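Local coordinates for envelope polyprotein (Puumala orthohantavirus, PDB 5FXU), which forms the ectodomain of the Gn glycoprotein on the antigenic hantaviral surface, where it probably works with Gc in host-cell attachment and entry, at residues P123-I128 with C140-G145; E35-E40 with A110-S115; C232-G235 with P240-I243; A252-R257 with L343-F348. All blocks are in the same frame, centred on the assembly; numbering follows the deposited sequence.

Interaction 1: residues P123-I128 with C140-G145; sequences PTVFLI and CLLGLG
Leu144 meets both Pro123 and Val125 with one methyl, CD2, the two approaches lying nearly at right angles. CD2 lies 3.7 Å from Pro123 CB, with the neighbouring ring carbon CG almost as near, and 3.9 Å from Val125 CG2. The torsions explain the reach: CG of Leu144 is anti to the backbone N (chi1 -170°), and CD2 then continues the extended chain outward from strand 139-144. Leu144 and Val125 lie alongside, pointing opposite ways, whereas the leucine meets the proline ring at a slant. Val125 divides its branches between two leucines. CG2, beside its own backbone N, takes Leu144, while CG1 faces CD1 of Leu142 at a looser 4.3 Å. Farther along, the packing thins: Leu127 still turns toward the opposing strand, but its side chain comes no nearer than 4.8 Å and rests instead on Val151, Tyr153 and Ala110. The other side of strand 139-144 is the more open one, with Leu141 and Gly143, the residues that alternate with the buried Leu142 and Leu144, partly exposed, and Gly145 exposed where the strand ends. Only carbon atoms meet here, and the two backbones are too far apart to bond. Strand 120-130 spends its backbone groups on strands 19-30 and 107-116, and Cys140 is tied by a disulfide to Cys43. With axes 10.2 Å apart and running 147° to each other, the strands belong to separate sheets stacked face to face, the layering typical of a beta sandwich.

Interaction 2: residues E35-E40 with A110-S115; sequences ESLKLE and ACFDLS
Leu39, Phe112 and Leu37 carry this contact, and Leu39 gives up the most surface to it. Its CD1 methyl drops onto the backbone of strand 107-116, 3.6 Å from Ala110 C and equally close to Ala110 CB, with Cys111 N 3.8 Å away. One methyl thus covers a peptide group as well as the small side chain beside it. Phe112 rises from the same strand toward segment 35-40. Its CG sits between the backbone N and the carbonyl carbon (chi1 57°), which stands the ring up from the strand, and its far corner CZ meets Leu37 CB obliquely at 4.1 Å. Leu144 of strand 139-144 touches Leu37, Leu39 and Phe112 alike, and Val125 packs on the phenyl ring as well. Lys38 points the opposite way from the leucines on either side of it; its NZ makes a long salt bridge of 3.9 Å to Glu40 OE1 on the outer surface. Next along the strand from Phe112, Asp113 OD1 accepts the Leu114 N-H at 2.7 Å and is also bonded by Thr310, while OD2 goes to Thr344. The polar groups thus find their partners within a segment or in other strands, leaving apolar side chains, and one peptide group under Leu39, at the interface: the contact rests on shape fit and exclusion of water, with no directional bond to fix the spacing.

Interaction 3: residues C232-G235 with P240-I243; sequences CLVG and PLYI
A first torsion of -54° places SG of Cys232 beside its own backbone N, and Ile243 keeps CG1 beside its N in the same way; the two atoms meet 3.5 Å apart. That sulfur is also half of a disulfide with Cys193 of strand 185-197, so the isoleucine packs against a covalent link between adjacent strands. Leu241 holds CG anti to the backbone N, which carries CD2 to within 4.2 Å of Val234 CG2, the two chains meeting at a slant on the face that Cys232 also occupies. These segments are the two arms of the beta hairpin 228-234/237-243. Cys232 and Leu241 form an antiparallel hydrogen-bonded pair: Cys232 N gives to Leu241 O over 2.9 Å with 144° at the hydrogen, and Leu241 N to Cys232 O over 2.9 Å, straighter at 165°. The carbonyl of Cys232 serves twice, because Pro240 CA also directs its C-H at the oxygen from 3.5 Å. On the other face Leu233 leaves its strand heading away from Pro240, then bends back so that CD1 settles 3.8 Å from Pro240 CA. Near the turn, Ser238 OG bonds the N-H of Val234, and Gly235 O is held by Arg192. At the opposite end Ile243 leans on Val254 and Leu255 of helix 249-260.

Interaction 4: residues A252-R257 with L343-F348; sequences AEVLSR and LTWTGF
Helix 249-260 packs against strand 340-354, its axis running 110° to that of strand 344-348 and 9.0 Å from it, and Trp345 fills the gap. The indole leaves the strand with CG anti to the backbone N (chi1 -176°), which carries its six-membered ring out to the helix, where CZ3 meets Val254 CG1 at 4.1 Å. One helical turn on, Arg257 covers the other outer corners: its CB is 3.9 Å from CH2, and its carbonyl carbon C lies 3.8 Å from CZ2. One face of the indole carries Gly347 N, 3.5 Å above the plane and toward the rim; a residue without a side chain allows the ring to fold back this closely over its own strand. The indole NE1 bonds to Ala261 O just beyond the helix, which helps to fix the ring's rotation. Arg257 bends at its second torsion (-102°) and leans toward the Phe348 end of segment 343-348, CD coming 3.2 Å from Phe348 O, while Glu253 O lies in the guanidinium plane at its edge. This end is the more open one; the Val254 end is buried, with Ile243 and Ile349 completing its surroundings. The arrangement is that of a helix packed across one face of a beta sheet, steeply inclined to strand 344-348, with Trp345 as the main filler between the layers.

In the fold
Interaction 2 opens first: segment 35-40 meets 110-115 after 69 intervening residues, closing the widest loop among the first three contacts. Interaction 1 then closes over 11 residues, interaction 3 is a tight hairpin, and interaction 4 spans 85 residues to the last strand. They follow in series; none nests or crosses. Interactions 1 and 2 share two strand pairings, Phe126 N to Cys111 O and Gly143 O to Glu40 N, and tie the four-stranded sheet to strands 107-116 and 120-130. Strand 237-243 leads into helix 249-260, joining interactions 3 and 4, whose centres are about 10 Å apart. A side-chain hydrogen bond links interactions 2 and 4 although their centres are about 23 Å apart.

Interaction 1: residues P123-I128 with C140-G145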
loop_
_atom_site.group_PDB
_atom_site.type_symbol
_atom_site.label_atom_id
_atom_site.label_comp_id
_atom_site.label_asym_id
_atom_site.label_seq_id
_atom_site.Cartn_x
_atom_site.Cartn_y
_atom_site.Cartn_z
ATOM N N PRO A 123 -12.384 1.051 -4.296
ATOM C CA PRO A 123 -11.410 0.042 -3.916
ATOM C C PRO A 123 -10.315 -0.131 -4.981
ATOM O O PRO A 123 -10.592 -0.017 -6.169
ATOM C CB PRO A 123 -12.230 -1.257 -3.826
ATOM C CG PRO A 123 -13.663 -0.866 -3.954
ATOM C CD PRO A 123 -13.651 0.434 -4.715
ATOM N N THR A 124 -9.078 -0.349 -4.536
ATOM C CA THR A 124 -7.991 -0.677 -5.410
ATOM C C THR A 124 -7.652 -2.104 -5.012
ATOM O O THR A 124 -7.312 -2.379 -3.864
ATOM C CB THR A 124 -6.760 0.254 -5.231
ATOM O OG1 THR A 124 -7.045 1.568 -5.740
ATOM C CG2 THR A 124 -5.569 -0.263 -6.008
ATOM N N VAL A 125 -7.774 -3.016 -5.964
ATOM C CA VAL A 125 -7.499 -4.436 -5.724
ATOM C C VAL A 125 -6.057 -4.745 -6.097
ATOM O O VAL A 125 -5.628 -4.405 -7.181
ATOM C CB VAL A 125 -8.458 -5.316 -6.532
ATOM C CG1 VAL A 125 -8.075 -6.776 -6.418
ATOM C CG2 VAL A 125 -9.872 -5.102 -6.040
ATOM N N PHE A 126 -5.348 -5.394 -5.190
ATOM C CA PHE A 126 -3.971 -5.826 -5.404
ATOM C C PHE A 126 -3.940 -7.344 -5.454
ATOM O O PHE A 126 -4.527 -8.004 -4.590
ATOM C CB PHE A 126 -3.086 -5.365 -4.252
ATOM C CG PHE A 126 -2.888 -3.877 -4.209
ATOM C CD1 PHE A 126 -3.780 -3.051 -3.494
ATOM C CD2 PHE A 126 -1.830 -3.278 -4.879
ATOM C CE1 PHE A 126 -3.614 -1.662 -3.462
ATOM C CE2 PHE A 126 -1.672 -1.888 -4.862
ATOM C CZ PHE A 126 -2.571 -1.081 -4.150
ATOM N N LEU A 127 -3.230 -7.897 -6.441
ATOM C CA LEU A 127 -3.027 -9.348 -6.550
ATOM C C LEU A 127 -1.561 -9.618 -6.650
ATOM O O LEU A 127 -0.887 -9.086 -7.529
ATOM C CB LEU A 127 -3.730 -9.841 -7.786
ATOM C CG LEU A 127 -3.631 -11.323 -8.094
ATOM C CD1 LEU A 127 -4.367 -12.129 -7.048
ATOM C CD2 LEU A 127 -4.231 -11.590 -9.465
ATOM N N ILE A 128 -1.060 -10.423 -5.722
ATOM C CA ILE A 128 0.362 -10.788 -5.646
ATOM C C ILE A 128 0.450 -12.292 -5.563
ATOM O O ILE A 128 -0.278 -12.916 -4.807
ATOM C CB ILE A 128 0.991 -10.246 -4.371
ATOM C CG1 ILE A 128 0.862 -8.720 -4.335
ATOM C CG2 ILE A 128 2.467 -10.615 -4.273
ATOM C CD1 ILE A 128 1.130 -8.128 -2.966
ATOM N N CYS A 140 -8.683 -15.270 -15.400
ATOM C CA CYS A 140 -9.636 -15.733 -14.409
ATOM C C CYS A 140 -10.360 -14.525 -13.821
ATOM O O CYS A 140 -10.126 -13.399 -14.254
ATOM C CB CYS A 140 -8.947 -16.596 -13.354
ATOM S SG CYS A 140 -7.640 -15.760 -12.441
ATOM N N LEU A 141 -11.282 -14.765 -12.889
ATOM C CA LEU A 141 -12.188 -13.737 -12.405
ATOM C C LEU A 141 -12.105 -13.565 -10.907
ATOM O O LEU A 141 -12.078 -14.532 -10.164
ATOM C CB LEU A 141 -13.627 -14.074 -12.776
ATOM C CG LEU A 141 -13.989 -13.995 -14.264
ATOM C CD1 LEU A 141 -15.436 -14.426 -14.481
ATOM C CD2 LEU A 141 -13.792 -12.601 -14.832
ATOM N N LEU A 142 -12.092 -12.307 -10.485
ATOM C CA LEU A 142 -12.330 -11.939 -9.108
ATOM C C LEU A 142 -13.621 -11.125 -9.078
ATOM O O LEU A 142 -13.994 -10.439 -10.043
ATOM C CB LEU A 142 -11.175 -11.099 -8.550
ATOM C CG LEU A 142 -9.737 -11.620 -8.680
ATOM C CD1 LEU A 142 -8.723 -10.565 -8.249
ATOM C CD2 LEU A 142 -9.547 -12.872 -7.839
ATOM N N GLY A 143 -14.309 -11.213 -7.957
ATOM C CA GLY A 143 -15.458 -10.380 -7.711
ATOM C C GLY A 143 -15.252 -9.587 -6.439
ATOM O O GLY A 143 -14.664 -10.083 -5.461
ATOM N N LEU A 144 -15.761 -8.360 -6.461
ATOM C CA LEU A 144 -15.783 -7.501 -5.283
ATOM C C LEU A 144 -17.087 -6.721 -5.281
ATOM O O LEU A 144 -17.323 -5.886 -6.169
ATOM C CB LEU A 144 -14.581 -6.553 -5.271
ATOM C CG LEU A 144 -14.392 -5.790 -3.962
ATOM C CD1 LEU A 144 -14.016 -6.712 -2.809
ATOM C CD2 LEU A 144 -13.315 -4.731 -4.152
ATOM N N GLY A 145 -17.933 -7.045 -4.297
ATOM C CA GLY A 145 -19.321 -6.598 -4.249
ATOM C C GLY A 145 -20.014 -6.965 -5.545
ATOM O O GLY A 145 -20.143 -8.142 -5.871
#

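Interaction 2: residues E35-E40 with A110-S115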
loop_
_atom_site.group_PDB
_atom_site.type_symbol
_atom_site.label_atom_id
_atom_site.label_comp_id
_atom_site.label_asym_id
_atom_site.label_seq_id
_atom_site.Cartn_x
_atom_site.Cartn_y
_atom_site.Cartn_z
ATOM N N GLU A 35 -18.422 -1.857 4.137
ATOM C CA GLU A 35 -18.347 -2.831 5.236
ATOM C C GLU A 35 -18.767 -4.267 4.820
ATOM O O GLU A 35 -18.341 -5.243 5.442
ATOM C CB GLU A 35 -19.132 -2.313 6.469
ATOM C CG GLU A 35 -18.574 -1.023 7.116
ATOM C CD GLU A 35 -19.297 0.278 6.727
ATOM O OE1 GLU A 35 -19.788 0.383 5.570
ATOM O OE2 GLU A 35 -19.310 1.221 7.559
ATOM N N SER A 36 -19.561 -4.391 3.753
ATOM C CA SER A 36 -19.967 -5.692 3.195
ATOM C C SER A 36 -19.032 -6.303 2.150
ATOM O O SER A 36 -19.242 -7.443 1.753
ATOM C CB SER A 36 -21.349 -5.563 2.554
ATOM O OG SER A 36 -22.291 -5.182 3.530
ATOM N N LEU A 37 -18.033 -5.562 1.681
ATOM C CA LEU A 37 -17.222 -6.011 0.542
ATOM C C LEU A 37 -16.389 -7.257 0.854
ATOM O O LEU A 37 -15.635 -7.278 1.816
ATOM C CB LEU A 37 -16.315 -4.880 0.036
ATOM C CG LEU A 37 -16.993 -3.703 -0.668
ATOM C CD1 LEU A 37 -15.940 -2.708 -1.128
ATOM C CD2 LEU A 37 -17.862 -4.141 -1.847
ATOM N N LYS A 38 -16.543 -8.285 0.018
ATOM C CA LYS A 38 -15.804 -9.548 0.129
ATOM C C LYS A 38 -15.159 -9.838 -1.229
ATOM O O LYS A 38 -15.821 -9.721 -2.263
ATOM C CB LYS A 38 -16.771 -10.689 0.503
ATOM C CG LYS A 38 -16.300 -11.603 1.659
ATOM C CD LYS A 38 -15.314 -12.635 1.138
ATOM C CE LYS A 38 -16.017 -13.876 0.602
ATOM N NZ LYS A 38 -16.462 -14.851 1.640
ATOM N N LEU A 39 -13.874 -10.181 -1.240
ATOM C CA LEU A 39 -13.235 -10.655 -2.472
ATOM C C LEU A 39 -13.609 -12.102 -2.718
ATOM O O LEU A 39 -13.422 -12.925 -1.841
ATOM C CB LEU A 39 -11.699 -10.571 -2.414
ATOM C CG LEU A 39 -10.999 -9.501 -3.258
ATOM C CD1 LEU A 39 -9.506 -9.769 -3.239
ATOM C CD2 LEU A 39 -11.471 -9.421 -4.706
ATOM N N GLU A 40 -14.139 -12.394 -3.901
ATOM C CA GLU A 40 -14.387 -13.764 -4.343
ATOM C C GLU A 40 -13.393 -14.051 -5.447
ATOM O O GLU A 40 -13.027 -13.140 -6.183
ATOM C CB GLU A 40 -15.807 -13.936 -4.935
ATOM C CG GLU A 40 -16.989 -13.446 -4.102
ATOM C CD GLU A 40 -17.337 -14.352 -2.917
ATOM O OE1 GLU A 40 -16.416 -14.842 -2.236
ATOM O OE2 GLU A 40 -18.539 -14.544 -2.645
ATOM N N ALA A 110 -4.515 -11.609 -2.273
ATOM C CA ALA A 110 -5.480 -10.754 -2.955
ATOM C C ALA A 110 -6.209 -9.968 -1.874
ATOM O O ALA A 110 -6.799 -10.559 -0.987
ATOM C CB ALA A 110 -6.449 -11.565 -3.781
ATOM N N CYS A 111 -6.146 -8.643 -1.967
ATOM C CA CYS A 111 -6.683 -7.742 -0.966
ATOM C C CYS A 111 -6.941 -6.383 -1.623
ATOM O O CYS A 111 -6.607 -6.189 -2.788
ATOM C CB CYS A 111 -5.701 -7.607 0.189
ATOM S SG CYS A 111 -4.075 -6.925 -0.266
ATOM N N PHE A 112 -7.615 -5.465 -0.928
ATOM C CA PHE A 112 -7.878 -4.125 -1.505
ATOM C C PHE A 112 -7.566 -3.031 -0.511
ATOM O O PHE A 112 -7.507 -3.280 0.676
ATOM C CB PHE A 112 -9.296 -4.024 -2.078
ATOM C CG PHE A 112 -10.361 -4.329 -1.089
ATOM C CD1 PHE A 112 -10.762 -5.646 -0.833
ATOM C CD2 PHE A 112 -10.956 -3.295 -0.380
ATOM C CE1 PHE A 112 -11.741 -5.909 0.109
ATOM C CE2 PHE A 112 -11.933 -3.551 0.557
ATOM C CZ PHE A 112 -12.323 -4.857 0.811
ATOM N N ASP A 113 -7.259 -1.848 -1.027
ATOM C CA ASP A 113 -7.197 -0.628 -0.227
ATOM C C ASP A 113 -8.382 0.254 -0.663
ATOM O O ASP A 113 -9.002 -0.025 -1.694
ATOM C CB ASP A 113 -5.828 0.087 -0.411
ATOM C CG ASP A 113 -5.468 1.034 0.778
ATOM O OD1 ASP A 113 -6.399 1.317 1.593
ATOM O OD2 ASP A 113 -4.265 1.494 0.896
ATOM N N LEU A 114 -8.682 1.310 0.096
ATOM C CA LEU A 114 -9.856 2.168 -0.154
ATOM C C LEU A 114 -9.427 3.616 -0.303
ATOM O O LEU A 114 -8.625 4.092 0.473
ATOM C CB LEU A 114 -10.844 2.090 0.994
ATOM C CG LEU A 114 -11.372 0.711 1.353
ATOM C CD1 LEU A 114 -12.147 0.741 2.661
ATOM C CD2 LEU A 114 -12.238 0.200 0.228
ATOM N N SER A 115 -9.961 4.279 -1.325
ATOM C CA SER A 115 -9.723 5.674 -1.584
ATOM C C SER A 115 -11.121 6.263 -1.599
ATOM O O SER A 115 -11.902 5.948 -2.496
ATOM C CB SER A 115 -9.029 5.901 -2.928
ATOM O OG SER A 115 -7.750 5.313 -2.941
#

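Interaction 3: residues C232-G235 with P240-I243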
loop_
_atom_site.group_PDB
_atom_site.type_symbol
_atom_site.label_atom_id
_atom_site.label_comp_id
_atom_site.label_asym_id
_atom_site.label_seq_id
_atom_site.Cartn_x
_atom_site.Cartn_y
_atom_site.Cartn_z
ATOM N N CYS A 232 7.735 -4.426 -0.455
ATOM C CA CYS A 232 7.466 -3.782 -1.738
ATOM C C CYS A 232 7.781 -4.729 -2.851
ATOM O O CYS A 232 8.639 -5.606 -2.712
ATOM C CB CYS A 232 8.323 -2.504 -1.916
ATOM S SG CYS A 232 8.171 -1.294 -0.565
ATOM N N LEU A 233 7.091 -4.546 -3.969
ATOM C CA LEU A 233 7.426 -5.243 -5.185
ATOM C C LEU A 233 7.713 -4.194 -6.220
ATOM O O LEU A 233 7.019 -3.182 -6.288
ATOM C CB LEU A 233 6.295 -6.153 -5.645
ATOM C CG LEU A 233 6.110 -7.552 -5.053
ATOM C CD1 LEU A 233 7.356 -8.330 -4.673
ATOM C CD2 LEU A 233 5.247 -7.388 -3.836
ATOM N N VAL A 234 8.730 -4.459 -7.028
ATOM C CA VAL A 234 9.218 -3.524 -8.010
ATOM C C VAL A 234 8.748 -3.957 -9.394
ATOM O O VAL A 234 8.944 -5.090 -9.788
ATOM C CB VAL A 234 10.752 -3.486 -7.966
ATOM C CG1 VAL A 234 11.268 -2.409 -8.877
ATOM C CG2 VAL A 234 11.235 -3.231 -6.542
ATOM N N GLY A 235 8.161 -3.040 -10.143
ATOM C CA GLY A 235 7.657 -3.333 -11.486
ATOM C C GLY A 235 6.519 -4.334 -11.487
ATOM O O GLY A 235 5.721 -4.379 -10.556
ATOM N N PRO A 240 10.602 -9.684 -3.196
ATOM C CA PRO A 240 10.206 -8.670 -2.220
ATOM C C PRO A 240 11.387 -7.821 -1.715
ATOM O O PRO A 240 12.483 -8.329 -1.529
ATOM C CB PRO A 240 9.622 -9.493 -1.068
ATOM C CG PRO A 240 9.389 -10.855 -1.656
ATOM C CD PRO A 240 10.448 -11.043 -2.664
ATOM N N LEU A 241 11.139 -6.529 -1.563
ATOM C CA LEU A 241 12.111 -5.558 -1.076
ATOM C C LEU A 241 11.611 -5.044 0.284
ATOM O O LEU A 241 10.492 -4.561 0.391
ATOM C CB LEU A 241 12.189 -4.432 -2.082
ATOM C CG LEU A 241 12.891 -3.151 -1.667
ATOM C CD1 LEU A 241 14.366 -3.404 -1.371
ATOM C CD2 LEU A 241 12.718 -2.128 -2.779
ATOM N N TYR A 242 12.426 -5.235 1.315
ATOM C CA TYR A 242 12.139 -4.835 2.670
ATOM C C TYR A 242 12.566 -3.370 2.864
ATOM O O TYR A 242 13.685 -2.994 2.530
ATOM C CB TYR A 242 12.904 -5.756 3.616
ATOM C CG TYR A 242 12.654 -5.546 5.103
ATOM C CD1 TYR A 242 13.277 -4.499 5.814
ATOM C CD2 TYR A 242 11.822 -6.426 5.830
ATOM C CE1 TYR A 242 13.050 -4.323 7.180
ATOM C CE2 TYR A 242 11.617 -6.265 7.195
ATOM C CZ TYR A 242 12.236 -5.223 7.860
ATOM O OH TYR A 242 12.023 -5.069 9.199
ATOM N N ILE A 243 11.673 -2.546 3.405
ATOM C CA ILE A 243 11.968 -1.125 3.691
ATOM C C ILE A 243 11.832 -0.921 5.196
ATOM O O ILE A 243 10.757 -1.152 5.723
ATOM C CB ILE A 243 10.977 -0.167 2.985
ATOM C CG1 ILE A 243 10.860 -0.455 1.482
ATOM C CG2 ILE A 243 11.326 1.289 3.271
ATOM C CD1 ILE A 243 12.091 -0.152 0.678
#

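Interaction 4: residues A252-R257 with L343-F348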
loop_
_atom_site.group_PDB
_atom_site.type_symbol
_atom_site.label_atom_id
_atom_site.label_comp_id
_atom_site.label_asym_id
_atom_site.label_seq_id
_atom_site.Cartn_x
_atom_site.Cartn_y
_atom_site.Cartn_z
ATOM N N ALA A 252 16.682 3.051 -0.078
ATOM C CA ALA A 252 16.939 4.473 0.107
ATOM C C ALA A 252 16.087 5.306 -0.840
ATOM O O ALA A 252 15.560 6.330 -0.465
ATOM C CB ALA A 252 18.427 4.819 -0.060
ATOM N N GLU A 253 15.986 4.873 -2.070
ATOM C CA GLU A 253 15.177 5.559 -3.043
ATOM C C GLU A 253 13.699 5.553 -2.737
ATOM O O GLU A 253 13.025 6.577 -2.938
ATOM C CB GLU A 253 15.441 4.995 -4.433
ATOM C CG GLU A 253 16.725 5.545 -4.996
ATOM C CD GLU A 253 16.971 5.117 -6.411
ATOM O OE1 GLU A 253 16.302 4.170 -6.922
ATOM O OE2 GLU A 253 17.871 5.754 -6.996
ATOM N N VAL A 254 13.192 4.422 -2.249
ATOM C CA VAL A 254 11.784 4.315 -1.938
ATOM C C VAL A 254 11.462 5.202 -0.741
ATOM O O VAL A 254 10.451 5.900 -0.734
ATOM C CB VAL A 254 11.360 2.873 -1.660
ATOM C CG1 VAL A 254 9.942 2.821 -1.108
ATOM C CG2 VAL A 254 11.439 2.029 -2.934
ATOM N N LEU A 255 12.322 5.165 0.274
ATOM C CA LEU A 255 12.100 5.975 1.446
ATOM C C LEU A 255 12.102 7.451 1.127
ATOM O O LEU A 255 11.284 8.169 1.688
ATOM C CB LEU A 255 13.126 5.713 2.540
ATOM C CG LEU A 255 12.823 4.501 3.395
ATOM C CD1 LEU A 255 14.112 4.072 4.070
ATOM C CD2 LEU A 255 11.751 4.785 4.435
ATOM N N SER A 256 13.039 7.902 0.286
ATOM C CA SER A 256 13.080 9.314 -0.080
ATOM C C SER A 256 11.810 9.735 -0.854
ATOM O O SER A 256 11.188 10.731 -0.487
ATOM C CB SER A 256 14.395 9.701 -0.753
ATOM O OG SER A 256 14.602 8.902 -1.856
ATOM N N ARG A 257 11.378 8.932 -1.827
ATOM C CA ARG A 257 10.134 9.228 -2.544
ATOM C C ARG A 257 8.921 9.188 -1.594
ATOM O O ARG A 257 8.025 10.006 -1.730
ATOM C CB ARG A 257 9.932 8.326 -3.745
ATOM C CG ARG A 257 11.052 8.361 -4.767
ATOM C CD ARG A 257 10.793 9.183 -6.022
ATOM N NE ARG A 257 11.922 9.483 -6.952
ATOM C CZ ARG A 257 13.254 9.274 -6.799
ATOM N NH1 ARG A 257 13.831 8.642 -5.749
ATOM N NH2 ARG A 257 14.067 9.708 -7.778
ATOM N N LEU A 343 -1.298 2.530 4.600
ATOM C CA LEU A 343 -1.315 1.066 4.525
ATOM C C LEU A 343 -0.685 0.526 3.253
ATOM O O LEU A 343 -0.012 -0.506 3.284
ATOM C CB LEU A 343 -2.740 0.512 4.656
ATOM C CG LEU A 343 -3.431 0.629 5.999
ATOM C CD1 LEU A 343 -4.431 -0.519 6.112
ATOM C CD2 LEU A 343 -2.500 0.629 7.197
ATOM N N THR A 344 -0.945 1.203 2.143
ATOM C CA THR A 344 -0.305 0.911 0.869
ATOM C C THR A 344 0.264 2.190 0.293
ATOM O O THR A 344 -0.174 3.279 0.648
ATOM C CB THR A 344 -1.268 0.313 -0.162
ATOM O OG1 THR A 344 -2.184 1.322 -0.616
ATOM C CG2 THR A 344 -2.026 -0.876 0.438
ATOM N N TRP A 345 1.257 2.040 -0.569
ATOM C CA TRP A 345 1.969 3.176 -1.150
ATOM C C TRP A 345 2.457 2.778 -2.533
ATOM O O TRP A 345 3.091 1.728 -2.693
ATOM C CB TRP A 345 3.166 3.578 -0.277
ATOM C CG TRP A 345 3.882 4.816 -0.770
ATOM C CD1 TRP A 345 3.614 6.094 -0.420
ATOM C CD2 TRP A 345 4.963 4.868 -1.699
ATOM N NE1 TRP A 345 4.467 6.958 -1.070
ATOM C CE2 TRP A 345 5.304 6.231 -1.869
ATOM C CE3 TRP A 345 5.685 3.899 -2.406
ATOM C CZ2 TRP A 345 6.344 6.657 -2.723
ATOM C CZ3 TRP A 345 6.732 4.316 -3.261
ATOM C CH2 TRP A 345 7.049 5.680 -3.404
ATOM N N THR A 346 2.128 3.605 -3.516
ATOM C CA THR A 346 2.487 3.381 -4.897
ATOM C C THR A 346 3.271 4.602 -5.369
ATOM O O THR A 346 2.835 5.749 -5.206
ATOM C CB THR A 346 1.233 3.122 -5.772
ATOM O OG1 THR A 346 0.520 1.974 -5.266
ATOM C CG2 THR A 346 1.620 2.831 -7.203
ATOM N N GLY A 347 4.452 4.346 -5.928
ATOM C CA GLY A 347 5.291 5.392 -6.491
ATOM C C GLY A 347 6.261 4.865 -7.520
ATOM O O GLY A 347 6.110 3.757 -8.005
ATOM N N PHE A 348 7.241 5.688 -7.870
ATOM C CA PHE A 348 8.196 5.388 -8.934
ATOM C C PHE A 348 9.610 5.701 -8.472
ATOM O O PHE A 348 9.829 6.700 -7.796
ATOM C CB PHE A 348 7.857 6.174 -10.193
ATOM C CG PHE A 348 6.481 5.883 -10.716
ATOM C CD1 PHE A 348 5.374 6.574 -10.233
ATOM C CD2 PHE A 348 6.281 4.892 -11.672
ATOM C CE1 PHE A 348 4.090 6.296 -10.706
ATOM C CE2 PHE A 348 5.005 4.619 -12.159
ATOM C CZ PHE A 348 3.906 5.312 -11.670
#